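Local coordinates for protein 4-hydroxyphenylpyruvate dioxygenase (Pseudomonas putida, PDB 5HMQ) that catalyses the divalent-metal-dependent dehydration of 3-dehydroshikimate to protocatechuate, a step in the breakdown of quinate and shikimate, at residues C[107-111]-C[112-116]; C[155-159]-C[160-164]; C[506-510]-C[511-515]; C[615-618]-C[619-623]. All blocks are in the same frame, centred on the assembly; numbering follows the deposited sequence.

How the interactions relate
Two of the four contacts lie in the N-terminal TIM barrel and the other two in the C-terminal half, with the centres of interactions 2 and 4 about 59 Å apart. Interactions 1 and 2 are neighbours, their centres about 16 Å apart: E112 OE2 and Q156 NE2, 2.6 Å apart, form a probable hydrogen bond between helix 112-128 and helix 147-157. From interaction 2 the side chain of L162 lies about 10 Å from that of the catalytic metal ligand E136. Interactions 3 and 4 come no nearer than about 12 Å between nearest atoms. Interaction 3 meets the second subunit, whereas interaction 4 holds R620 beside the second magnesium site.

Interaction 1. Residues C[107-111]-C[112-116]; sequences DALGD and EQLLV
L109 packs against L114 where a loop of the TIM barrel runs into helix 112-128, with D111 as the N-cap. The L109 side chain crosses that of L114 obliquely: L109 CB lies 3.7 Å from L114 CD2, and L109 CD1 touches both methyl groups of L114. Branched apolar groups suit this partly exposed edge because each leucine covers part of the other; R73 touches both. The carbonyl of L109 faces L115 instead, with L109 O 3.5 Å from L115 CD2. G110 then carries the chain on to the cap, its carbonyl oxygen 4.2 Å from L115 CD1. D111 follows, an apt residue at a helix start because its short carboxylate can reach forward to an amide of the first turn. With its CG anti to the backbone N (chi1 -176°), D111 OD2 accepts a weak capping bond from L114 N at 3.4 Å. A leucine at the third helical position cannot return a side-chain bond, so the reciprocal half of a capping box is missing. The main chain of D111 starts the helical ladder: L115 N donates to D111 O at 3.0 Å with an N-H...O angle of 162°. Over this same oxygen lies the branch point of the leucine, L115 CG being 3.3 Å from D111 O.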
ATOM      1  N   ASP C 107       5.874  38.463   1.962  1.00 53.24           N
ATOM      2  CA  ASP C 107       5.750  39.885   1.676  1.00 56.28           C
ATOM      3  C   ASP C 107       4.304  40.317   1.437  1.00 57.03           C
ATOM      4  O   ASP C 107       4.075  41.361   0.815  1.00 54.42           O
ATOM      5  CB  ASP C 107       6.617  40.249   0.467  1.00 55.54           C
ATOM      6  CG  ASP C 107       6.271  39.434  -0.763  1.00 60.84           C
ATOM      7  OD1 ASP C 107       5.604  38.387  -0.615  1.00 63.79           O
ATOM      8  OD2 ASP C 107       6.673  39.836  -1.877  1.00 60.62           O
ATOM      9  N   ALA C 108       3.335  39.550   1.931  1.00 53.74           N
ATOM     10  CA  ALA C 108       1.926  39.860   1.735  1.00 55.80           C
ATOM     11  C   ALA C 108       1.482  40.954   2.697  1.00 56.58           C
ATOM     12  O   ALA C 108       1.936  41.017   3.844  1.00 54.63           O
ATOM     13  CB  ALA C 108       1.069  38.609   1.931  1.00 54.25           C
ATOM     14  N   LEU C 109       0.587  41.819   2.228  1.00 57.46           N
ATOM     15  CA  LEU C 109       0.131  42.930   3.050  1.00 58.06           C
ATOM     16  C   LEU C 109      -0.896  42.417   4.051  1.00 57.11           C
ATOM     17  O   LEU C 109      -1.718  41.555   3.728  1.00 56.89           O
ATOM     18  CB  LEU C 109      -0.511  44.022   2.186  1.00 58.33           C
ATOM     19  CG  LEU C 109       0.265  44.593   0.996  1.00 57.85           C
ATOM     20  CD1 LEU C 109      -0.563  45.635   0.232  1.00 59.03           C
ATOM     21  CD2 LEU C 109       1.633  45.110   1.356  1.00 54.65           C
ATOM     22  N   GLY C 110      -0.854  42.955   5.269  1.00 54.17           N
ATOM     23  CA  GLY C 110      -1.770  42.501   6.300  1.00 55.51           C
ATOM     24  C   GLY C 110      -2.771  43.502   6.846  1.00 57.86           C
ATOM     25  O   GLY C 110      -3.479  43.191   7.808  1.00 58.49           O
ATOM     26  N   ASP C 111      -2.838  44.702   6.269  1.00 57.82           N
ATOM     27  CA  ASP C 111      -3.788  45.702   6.751  1.00 58.11           C
ATOM     28  C   ASP C 111      -5.215  45.185   6.622  1.00 54.36           C
ATOM     29  O   ASP C 111      -5.636  44.755   5.543  1.00 55.25           O
ATOM     30  CB  ASP C 111      -3.639  47.018   5.986  1.00 58.21           C
ATOM     31  CG  ASP C 111      -4.553  48.105   6.519  1.00 56.70           C
ATOM     32  OD1 ASP C 111      -4.555  48.328   7.749  1.00 57.92           O
ATOM     33  OD2 ASP C 111      -5.273  48.729   5.713  1.00 54.55           O
ATOM     34  N   GLU C 112      -5.955  45.219   7.733  1.00 52.98           N
ATOM     35  CA  GLU C 112      -7.283  44.611   7.768  1.00 53.33           C
ATOM     36  C   GLU C 112      -8.191  45.204   6.696  1.00 51.33           C
ATOM     37  O   GLU C 112      -8.831  44.470   5.934  1.00 50.73           O
ATOM     38  CB  GLU C 112      -7.905  44.789   9.151  1.00 52.06           C
ATOM     39  CG  GLU C 112      -9.299  44.201   9.269  1.00 52.73           C
ATOM     40  CD  GLU C 112      -9.783  44.133  10.704  1.00 53.83           C
ATOM     41  OE1 GLU C 112      -8.960  44.336  11.621  1.00 53.91           O
ATOM     42  OE2 GLU C 112     -10.985  43.867  10.914  1.00 56.75           O
ATOM     43  N   GLN C 113      -8.260  46.535   6.624  1.00 50.07           N
ATOM     44  CA  GLN C 113      -9.151  47.175   5.662  1.00 49.70           C
ATOM     45  C   GLN C 113      -8.737  46.885   4.224  1.00 51.64           C
ATOM     46  O   GLN C 113      -9.597  46.785   3.340  1.00 50.54           O
ATOM     47  CB  GLN C 113      -9.191  48.685   5.906  1.00 53.50           C
ATOM     48  CG  GLN C 113     -10.224  49.421   5.067  1.00 53.01           C
ATOM     49  CD  GLN C 113     -11.635  48.930   5.322  1.00 51.84           C
ATOM     50  OE1 GLN C 113     -12.018  48.677   6.465  1.00 52.64           O
ATOM     51  NE2 GLN C 113     -12.410  48.774   4.255  1.00 49.16           N
ATOM     52  N   LEU C 114      -7.433  46.731   3.968  1.00 53.38           N
ATOM     53  CA  LEU C 114      -6.989  46.398   2.618  1.00 53.47           C
ATOM     54  C   LEU C 114      -7.412  44.986   2.232  1.00 50.69           C
ATOM     55  O   LEU C 114      -7.804  44.742   1.084  1.00 47.94           O
ATOM     56  CB  LEU C 114      -5.474  46.559   2.502  1.00 52.83           C
ATOM     57  CG  LEU C 114      -4.871  46.075   1.182  1.00 53.34           C
ATOM     58  CD1 LEU C 114      -3.995  47.143   0.554  1.00 54.08           C
ATOM     59  CD2 LEU C 114      -4.076  44.801   1.404  1.00 52.25           C
ATOM     60  N   LEU C 115      -7.345  44.046   3.177  1.00 50.49           N
ATOM     61  CA  LEU C 115      -7.831  42.697   2.910  1.00 49.43           C
ATOM     62  C   LEU C 115      -9.329  42.705   2.639  1.00 51.37           C
ATOM     63  O   LEU C 115      -9.812  41.985   1.758  1.00 53.77           O
ATOM     64  CB  LEU C 115      -7.500  41.774   4.083  1.00 47.21           C
ATOM     65  CG  LEU C 115      -6.027  41.653   4.479  1.00 50.96           C
ATOM     66  CD1 LEU C 115      -5.845  40.550   5.511  1.00 51.61           C
ATOM     67  CD2 LEU C 115      -5.151  41.404   3.259  1.00 47.78           C
ATOM     68  N   VAL C 116     -10.081  43.509   3.396  1.00 51.40           N
ATOM     69  CA  VAL C 116     -11.513  43.654   3.145  1.00 48.56           C
ATOM     70  C   VAL C 116     -11.750  44.155   1.726  1.00 48.68           C
ATOM     71  O   VAL C 116     -12.592  43.625   0.992  1.00 48.64           O
ATOM     72  CB  VAL C 116     -12.147  44.591   4.189  1.00 49.91           C
ATOM     73  CG1 VAL C 116     -13.588  44.901   3.820  1.00 50.43           C
ATOM     74  CG2 VAL C 116     -12.070  43.969   5.571  1.00 51.23           C
TER

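Interaction 2. Residues C[155-159]-C[160-164]; sequences RQADH and PALGV
H159 O accepts from L162 N at 3.0 Å, closing a type I beta turn, and K188 NZ adds a weak bond to the same oxygen. The amide approaches from above the carbonyl plane, 52° out of it. P160 suits the second position of the turn because its ring already fixes phi near the required value. The imidazole of H159 makes a second closure: A161 N donates to H159 ND1 at 3.1 Å, meeting the ring at its edge, only 7° out of its plane. Since ND1 accepts, the ring proton probably sits on NE2 if the histidine is neutral. A chi1 of -164° turns the H159 ring to the carbonyl side, bringing ND1 within reach of that amide. A161 CB lies 3.6 Å from H159 CE1, a place where a small methyl fits. The turn links helix 147-157 to strand 162-167 in a beta-alpha-beta crossover of the TIM barrel, and D158, with positive phi, turns the chain out of the helix. A water accepts from H159 N and can donate to L162 O, which K188 NZ also binds. Helix end and strand start also meet through carbon: L162 CD2 packs on A157 CB at 3.6 Å.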
ATOM      1  N   ARG C 155     -17.469  39.164   6.681  1.00 49.61           N
ATOM      2  CA  ARG C 155     -18.579  39.966   7.185  1.00 47.59           C
ATOM      3  C   ARG C 155     -18.420  41.430   6.794  1.00 47.18           C
ATOM      4  O   ARG C 155     -19.372  42.068   6.330  1.00 46.36           O
ATOM      5  CB  ARG C 155     -18.680  39.815   8.703  1.00 46.60           C
ATOM      6  CG  ARG C 155     -19.833  40.562   9.338  1.00 46.62           C
ATOM      7  CD  ARG C 155     -19.793  40.428  10.852  1.00 46.04           C
ATOM      8  NE  ARG C 155     -18.479  40.765  11.392  1.00 47.84           N
ATOM      9  CZ  ARG C 155     -18.030  42.007  11.545  1.00 50.01           C
ATOM     10  NH1 ARG C 155     -18.793  43.037  11.199  1.00 50.00           N
ATOM     11  NH2 ARG C 155     -16.819  42.222  12.044  1.00 48.61           N
ATOM     12  N   GLN C 156     -17.218  41.983   6.977  1.00 47.36           N
ATOM     13  CA  GLN C 156     -16.990  43.384   6.638  1.00 49.30           C
ATOM     14  C   GLN C 156     -17.100  43.626   5.136  1.00 49.37           C
ATOM     15  O   GLN C 156     -17.589  44.678   4.709  1.00 51.12           O
ATOM     16  CB  GLN C 156     -15.622  43.836   7.149  1.00 50.29           C
ATOM     17  CG  GLN C 156     -15.480  43.825   8.659  1.00 48.88           C
ATOM     18  CD  GLN C 156     -14.159  44.409   9.116  1.00 51.89           C
ATOM     19  OE1 GLN C 156     -13.807  45.531   8.751  1.00 52.55           O
ATOM     20  NE2 GLN C 156     -13.414  43.647   9.909  1.00 53.65           N
ATOM     21  N   ALA C 157     -16.642  42.674   4.319  1.00 47.10           N
ATOM     22  CA  ALA C 157     -16.740  42.845   2.873  1.00 49.00           C
ATOM     23  C   ALA C 157     -18.194  42.879   2.418  1.00 51.30           C
ATOM     24  O   ALA C 157     -18.546  43.641   1.509  1.00 52.72           O
ATOM     25  CB  ALA C 157     -15.972  41.734   2.157  1.00 47.15           C
ATOM     26  N   ASP C 158     -19.047  42.059   3.037  1.00 50.88           N
ATOM     27  CA  ASP C 158     -20.502  42.159   2.908  1.00 48.16           C
ATOM     28  C   ASP C 158     -20.950  42.090   1.445  1.00 47.04           C
ATOM     29  O   ASP C 158     -21.556  43.017   0.904  1.00 50.84           O
ATOM     30  CB  ASP C 158     -21.014  43.435   3.584  1.00 49.80           C
ATOM     31  CG  ASP C 158     -22.523  43.456   3.727  1.00 52.23           C
ATOM     32  OD1 ASP C 158     -23.123  42.370   3.886  1.00 52.15           O
ATOM     33  OD2 ASP C 158     -23.109  44.560   3.679  1.00 54.52           O
ATOM     34  N   HIS C 159     -20.632  40.968   0.805  1.00 44.12           N
ATOM     35  CA  HIS C 159     -21.036  40.740  -0.573  1.00 42.33           C
ATOM     36  C   HIS C 159     -21.641  39.344  -0.665  1.00 43.47           C
ATOM     37  O   HIS C 159     -21.035  38.375  -0.177  1.00 46.08           O
ATOM     38  CB  HIS C 159     -19.841  40.884  -1.525  1.00 41.99           C
ATOM     39  CG  HIS C 159     -20.226  41.033  -2.963  1.00 42.73           C
ATOM     40  ND1 HIS C 159     -20.760  40.002  -3.704  1.00 43.30           N
ATOM     41  CD2 HIS C 159     -20.154  42.098  -3.798  1.00 42.32           C
ATOM     42  CE1 HIS C 159     -21.000  40.424  -4.933  1.00 43.93           C
ATOM     43  NE2 HIS C 159     -20.641  41.692  -5.016  1.00 41.78           N
ATOM     44  N   PRO C 160     -22.816  39.191  -1.283  1.00 45.70           N
ATOM     45  CA  PRO C 160     -23.470  37.871  -1.300  1.00 43.37           C
ATOM     46  C   PRO C 160     -22.694  36.807  -2.056  1.00 45.42           C
ATOM     47  O   PRO C 160     -22.946  35.613  -1.845  1.00 45.25           O
ATOM     48  CB  PRO C 160     -24.823  38.160  -1.966  1.00 42.64           C
ATOM     49  CG  PRO C 160     -24.591  39.395  -2.772  1.00 42.74           C
ATOM     50  CD  PRO C 160     -23.620  40.215  -1.972  1.00 44.41           C
ATOM     51  N   ALA C 161     -21.769  37.192  -2.928  1.00 43.45           N
ATOM     52  CA  ALA C 161     -20.975  36.235  -3.683  1.00 40.92           C
ATOM     53  C   ALA C 161     -19.690  35.832  -2.969  1.00 45.24           C
ATOM     54  O   ALA C 161     -18.896  35.076  -3.537  1.00 44.67           O
ATOM     55  CB  ALA C 161     -20.635  36.806  -5.064  1.00 40.17           C
ATOM     56  N   LEU C 162     -19.466  36.304  -1.743  1.00 41.17           N
ATOM     57  CA  LEU C 162     -18.258  36.000  -0.988  1.00 41.17           C
ATOM     58  C   LEU C 162     -18.651  35.359   0.335  1.00 44.09           C
ATOM     59  O   LEU C 162     -19.382  35.961   1.128  1.00 43.13           O
ATOM     60  CB  LEU C 162     -17.425  37.261  -0.750  1.00 41.02           C
ATOM     61  CG  LEU C 162     -16.306  37.133   0.286  1.00 43.72           C
ATOM     62  CD1 LEU C 162     -15.214  36.191  -0.207  1.00 42.46           C
ATOM     63  CD2 LEU C 162     -15.726  38.492   0.620  1.00 43.09           C
ATOM     64  N   GLY C 163     -18.162  34.145   0.572  1.00 41.63           N
ATOM     65  CA  GLY C 163     -18.543  33.402   1.755  1.00 41.99           C
ATOM     66  C   GLY C 163     -17.381  32.733   2.464  1.00 41.45           C
ATOM     67  O   GLY C 163     -16.220  32.928   2.097  1.00 43.77           O
ATOM     68  N   VAL C 164     -17.691  31.951   3.489  1.00 40.87           N
ATOM     69  CA  VAL C 164     -16.694  31.276   4.310  1.00 39.92           C
ATOM     70  C   VAL C 164     -16.628  29.809   3.910  1.00 42.49           C
ATOM     71  O   VAL C 164     -17.663  29.168   3.678  1.00 44.38           O
ATOM     72  CB  VAL C 164     -17.025  31.430   5.807  1.00 42.45           C
ATOM     73  CG1 VAL C 164     -16.039  30.641   6.663  1.00 42.63           C
ATOM     74  CG2 VAL C 164     -17.016  32.900   6.198  1.00 41.25           C
TER
HETATM   75  O   HOH W   1     -18.983  38.769   2.305  1.00 45.60           O

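Interaction 3. Residues C[506-510]-C[511-515]; sequences NTAIA and HALSS
L513 folds back on A508, the leucine CD1 lying 3.7 Å from A508 CA and a similar distance from the carbonyl oxygen. Its other methyl, L513 CD2, stands 4.3 Å from A508 CB, a looser apolar contact. On another side, T507 and H511 run side by side and point the same way, the threonine methyl CG2 beside the imidazole carbon CD2; the modelled separation is shorter than such carbons normally allow, so its exact value is doubtful. Backbone bonds set these side chains in place. H511 N continues the helical pattern, donating to T507 O at 2.8 Å. Beyond it the pattern changes: L513 N donates to A508 O at 2.9 Å, nearly in line with the carbonyl. A512 N reaches I509 O, also at 2.9 Å, but from 65° out of the carbonyl plane. Farther out, I509 packs on K484, and H511 on G481, both of the second subunit, so the helix end sits in the dimer interface. The nested pair of amide bonds and the positive phi of A512, accompanied by the apolar contact of L513 with A508, make a Schellman motif, closing helix 505-510 in the second VOC domain.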
ATOM      1  N   ASN C 506       8.529  -6.254   0.799  1.00 59.83           N
ATOM      2  CA  ASN C 506       9.774  -5.754   0.208  1.00 61.07           C
ATOM      3  C   ASN C 506      10.917  -5.581   1.212  1.00 63.57           C
ATOM      4  O   ASN C 506      12.083  -5.541   0.801  1.00 63.16           O
ATOM      5  CB  ASN C 506       9.508  -4.426  -0.506  1.00 61.15           C
ATOM      6  CG  ASN C 506       9.009  -4.620  -1.932  1.00 63.03           C
ATOM      7  OD1 ASN C 506       8.794  -5.748  -2.378  1.00 63.34           O
ATOM      8  ND2 ASN C 506       8.815  -3.520  -2.649  1.00 64.77           N
ATOM      9  N   THR C 507      10.613  -5.470   2.509  1.00 67.81           N
ATOM     10  CA  THR C 507      11.632  -5.476   3.556  1.00 67.59           C
ATOM     11  C   THR C 507      12.090  -6.890   3.878  1.00 64.88           C
ATOM     12  O   THR C 507      13.270  -7.108   4.182  1.00 68.12           O
ATOM     13  CB  THR C 507      11.086  -4.770   4.807  1.00 66.69           C
ATOM     14  OG1 THR C 507      10.924  -3.372   4.546  1.00 65.16           O
ATOM     15  CG2 THR C 507      11.955  -4.983   6.023  1.00 66.07           C
ATOM     16  N   ALA C 508      11.178  -7.861   3.807  1.00 63.63           N
ATOM     17  CA  ALA C 508      11.586  -9.254   3.932  1.00 64.43           C
ATOM     18  C   ALA C 508      12.537  -9.644   2.810  1.00 65.40           C
ATOM     19  O   ALA C 508      13.441 -10.461   3.015  1.00 66.88           O
ATOM     20  CB  ALA C 508      10.357 -10.163   3.933  1.00 63.66           C
ATOM     21  N   ILE C 509      12.355  -9.064   1.623  1.00 63.06           N
ATOM     22  CA  ILE C 509      13.297  -9.293   0.534  1.00 63.58           C
ATOM     23  C   ILE C 509      14.587  -8.530   0.795  1.00 67.27           C
ATOM     24  O   ILE C 509      15.690  -9.070   0.651  1.00 68.76           O
ATOM     25  CB  ILE C 509      12.674  -8.887  -0.814  1.00 61.97           C
ATOM     26  CG1 ILE C 509      11.364  -9.635  -1.060  1.00 61.51           C
ATOM     27  CG2 ILE C 509      13.649  -9.141  -1.948  1.00 60.13           C
ATOM     28  CD1 ILE C 509      10.601  -9.131  -2.267  1.00 59.48           C
ATOM     29  N   ALA C 510      14.460  -7.256   1.180  1.00 70.50           N
ATOM     30  CA  ALA C 510      15.631  -6.401   1.352  1.00 69.54           C
ATOM     31  C   ALA C 510      16.556  -6.902   2.452  1.00 72.14           C
ATOM     32  O   ALA C 510      17.780  -6.838   2.308  1.00 74.21           O
ATOM     33  CB  ALA C 510      15.196  -4.966   1.631  1.00 67.08           C
ATOM     34  N   HIS C 511      16.004  -7.414   3.548  1.00 74.65           N
ATOM     35  CA  HIS C 511      16.840  -7.991   4.589  1.00 75.28           C
ATOM     36  C   HIS C 511      17.045  -9.488   4.401  1.00 77.93           C
ATOM     37  O   HIS C 511      17.350 -10.188   5.375  1.00 78.02           O
ATOM     38  CB  HIS C 511      16.264  -7.756   5.976  1.00 75.05           C
ATOM     39  CG  HIS C 511      15.921  -6.319   6.266  1.00 77.14           C
ATOM     40  ND1 HIS C 511      16.796  -5.266   6.016  1.00 77.39           N
ATOM     41  CD2 HIS C 511      14.840  -5.778   6.885  1.00 79.55           C
ATOM     42  CE1 HIS C 511      16.232  -4.134   6.397  1.00 79.13           C
ATOM     43  NE2 HIS C 511      15.051  -4.418   6.929  1.00 80.69           N
ATOM     44  N   ALA C 512      16.883  -9.990   3.176  1.00 78.59           N
ATOM     45  CA  ALA C 512      17.151 -11.378   2.834  1.00 78.77           C
ATOM     46  C   ALA C 512      16.581 -12.384   3.824  1.00 78.32           C
ATOM     47  O   ALA C 512      17.226 -13.400   4.108  1.00 79.23           O
ATOM     48  CB  ALA C 512      18.657 -11.601   2.684  1.00 78.61           C
ATOM     49  N   LEU C 513      15.386 -12.136   4.360  1.00 78.52           N
ATOM     50  CA  LEU C 513      14.772 -13.096   5.272  1.00 77.50           C
ATOM     51  C   LEU C 513      14.355 -14.333   4.476  1.00 78.41           C
ATOM     52  O   LEU C 513      14.605 -14.441   3.277  1.00 79.86           O
ATOM     53  CB  LEU C 513      13.544 -12.494   5.962  1.00 75.53           C
ATOM     54  CG  LEU C 513      13.509 -11.479   7.098  1.00 71.79           C
ATOM     55  CD1 LEU C 513      13.916 -10.119   6.620  1.00 67.56           C
ATOM     56  CD2 LEU C 513      12.089 -11.431   7.648  1.00 72.66           C
ATOM     57  N   SER C 514      13.696 -15.282   5.133  1.00 74.11           N
ATOM     58  CA  SER C 514      13.255 -16.495   4.443  1.00 74.78           C
ATOM     59  C   SER C 514      12.071 -16.972   5.241  1.00 73.70           C
ATOM     60  O   SER C 514      11.387 -17.933   4.913  1.00 75.55           O
ATOM     61  CB  SER C 514      14.392 -17.530   4.308  1.00 76.26           C
ATOM     62  OG  SER C 514      14.415 -18.483   5.344  1.00 77.10           O
ATOM     63  N   SER C 515      11.890 -16.302   6.340  1.00 71.65           N
ATOM     64  CA  SER C 515      10.771 -16.401   7.281  1.00 73.37           C
ATOM     65  C   SER C 515       9.887 -15.150   7.177  1.00 74.10           C
ATOM     66  O   SER C 515       9.960 -14.273   8.039  1.00 75.38           O
ATOM     67  CB  SER C 515      11.384 -16.517   8.649  1.00 76.12           C
ATOM     68  OG  SER C 515      10.502 -16.044   9.578  1.00 77.71           O
TER

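Interaction 4. Residues C[615-618]-C[619-623]; sequences ANVA and VRLAA
R620 N donates to N616 O at 2.9 Å, L621 N to V617 O in the same fashion, and A622 N donates to A618 O at 3.1 Å, the backbone ladder that opens helix 617-625. Apolar packing runs along one flank, where V617 and L621, four residues apart, lie side by side and point the same way. Their methyls V617 CG1 and L621 CD1 meet at 3.8 Å, an arrangement suited to branched residues one helical turn apart. A618 and A622 add little bulk to an exposed flank. The arginine leaves the helix extended and then bends at chi3 (60°), which brings its head back beside V617: R620 NH2 lies 3.9 Å from V617 CG2, and V617 O sits over one face of the guanidinium. N616 holds the N-cap position but makes no capping bond with its side chain; its amide is engaged by Y577 O, H588 NE2 and Y552 OH, tying the helix start to two strands and helix 550-559. The R620 side chain reaches to about 7 Å from the bound magnesium ion and about 6 Å from the side chain of its ligand H523. A C-terminal helix beside the metal is reminiscent of hydroxyphenylpyruvate dioxygenases, whose fold this domain shares.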
ATOM      1  N   ALA C 615       4.482  -2.122  28.328  1.00 63.68           N
ATOM      2  CA  ALA C 615       5.832  -1.829  28.795  1.00 63.51           C
ATOM      3  C   ALA C 615       6.772  -3.018  28.649  1.00 62.38           C
ATOM      4  O   ALA C 615       7.993  -2.834  28.690  1.00 65.90           O
ATOM      5  CB  ALA C 615       5.794  -1.371  30.254  1.00 62.46           C
ATOM      6  N   ASN C 616       6.239  -4.227  28.476  1.00 60.68           N
ATOM      7  CA  ASN C 616       7.044  -5.436  28.386  1.00 59.43           C
ATOM      8  C   ASN C 616       7.218  -5.930  26.954  1.00 60.13           C
ATOM      9  O   ASN C 616       7.738  -7.032  26.752  1.00 61.74           O
ATOM     10  CB  ASN C 616       6.431  -6.547  29.245  1.00 61.03           C
ATOM     11  CG  ASN C 616       6.462  -6.228  30.728  1.00 62.49           C
ATOM     12  OD1 ASN C 616       7.437  -5.672  31.237  1.00 63.70           O
ATOM     13  ND2 ASN C 616       5.390  -6.579  31.430  1.00 59.59           N
ATOM     14  N   VAL C 617       6.798  -5.144  25.958  1.00 59.65           N
ATOM     15  CA  VAL C 617       6.881  -5.603  24.573  1.00 61.06           C
ATOM     16  C   VAL C 617       8.336  -5.769  24.150  1.00 60.85           C
ATOM     17  O   VAL C 617       8.690  -6.743  23.474  1.00 59.17           O
ATOM     18  CB  VAL C 617       6.117  -4.640  23.642  1.00 61.23           C
ATOM     19  CG1 VAL C 617       6.834  -4.490  22.307  1.00 57.61           C
ATOM     20  CG2 VAL C 617       4.697  -5.141  23.423  1.00 61.84           C
ATOM     21  N   ALA C 618       9.203  -4.837  24.554  1.00 61.64           N
ATOM     22  CA  ALA C 618      10.619  -4.952  24.221  1.00 61.35           C
ATOM     23  C   ALA C 618      11.215  -6.218  24.816  1.00 61.04           C
ATOM     24  O   ALA C 618      12.050  -6.879  24.187  1.00 60.63           O
ATOM     25  CB  ALA C 618      11.376  -3.717  24.709  1.00 63.05           C
ATOM     26  N   VAL C 619      10.792  -6.574  26.029  1.00 61.80           N
ATOM     27  CA  VAL C 619      11.302  -7.778  26.675  1.00 61.79           C
ATOM     28  C   VAL C 619      10.795  -9.019  25.952  1.00 60.77           C
ATOM     29  O   VAL C 619      11.533  -9.995  25.768  1.00 62.54           O
ATOM     30  CB  VAL C 619      10.908  -7.779  28.165  1.00 64.00           C
ATOM     31  CG1 VAL C 619      11.162  -9.142  28.795  1.00 60.48           C
ATOM     32  CG2 VAL C 619      11.649  -6.679  28.912  1.00 65.36           C
ATOM     33  N   ARG C 620       9.526  -9.002  25.530  1.00 58.78           N
ATOM     34  CA  ARG C 620       8.976 -10.120  24.768  1.00 58.13           C
ATOM     35  C   ARG C 620       9.707 -10.311  23.445  1.00 60.59           C
ATOM     36  O   ARG C 620      10.033 -11.443  23.066  1.00 59.23           O
ATOM     37  CB  ARG C 620       7.480  -9.912  24.530  1.00 57.23           C
ATOM     38  CG  ARG C 620       6.844 -10.977  23.646  1.00 56.03           C
ATOM     39  CD  ARG C 620       5.379 -10.681  23.355  1.00 59.00           C
ATOM     40  NE  ARG C 620       5.167  -9.405  22.675  1.00 61.21           N
ATOM     41  CZ  ARG C 620       5.347  -9.208  21.372  1.00 62.03           C
ATOM     42  NH1 ARG C 620       5.752 -10.204  20.595  1.00 59.32           N
ATOM     43  NH2 ARG C 620       5.122  -8.012  20.846  1.00 62.84           N
ATOM     44  N   LEU C 621       9.979  -9.216  22.730  1.00 63.58           N
ATOM     45  CA  LEU C 621      10.644  -9.326  21.434  1.00 63.76           C
ATOM     46  C   LEU C 621      12.054  -9.882  21.583  1.00 63.50           C
ATOM     47  O   LEU C 621      12.496 -10.700  20.767  1.00 60.77           O
ATOM     48  CB  LEU C 621      10.675  -7.963  20.745  1.00 62.90           C
ATOM     49  CG  LEU C 621       9.335  -7.415  20.253  1.00 63.68           C
ATOM     50  CD1 LEU C 621       9.455  -5.937  19.905  1.00 63.84           C
ATOM     51  CD2 LEU C 621       8.843  -8.209  19.052  1.00 61.33           C
ATOM     52  N   ALA C 622      12.773  -9.454  22.623  1.00 65.93           N
ATOM     53  CA  ALA C 622      14.110  -9.987  22.864  1.00 63.29           C
ATOM     54  C   ALA C 622      14.059 -11.478  23.170  1.00 64.15           C
ATOM     55  O   ALA C 622      14.924 -12.241  22.725  1.00 64.56           O
ATOM     56  CB  ALA C 622      14.782  -9.224  24.005  1.00 59.16           C
ATOM     57  N   ALA C 623      13.051 -11.909  23.933  1.00 64.81           N
ATOM     58  CA  ALA C 623      12.921 -13.324  24.270  1.00 64.02           C
ATOM     59  C   ALA C 623      12.632 -14.166  23.033  1.00 63.86           C
ATOM     60  O   ALA C 623      13.255 -15.215  22.826  1.00 64.78           O
ATOM     61  CB  ALA C 623      11.824 -13.513  25.317  1.00 64.49           C
TER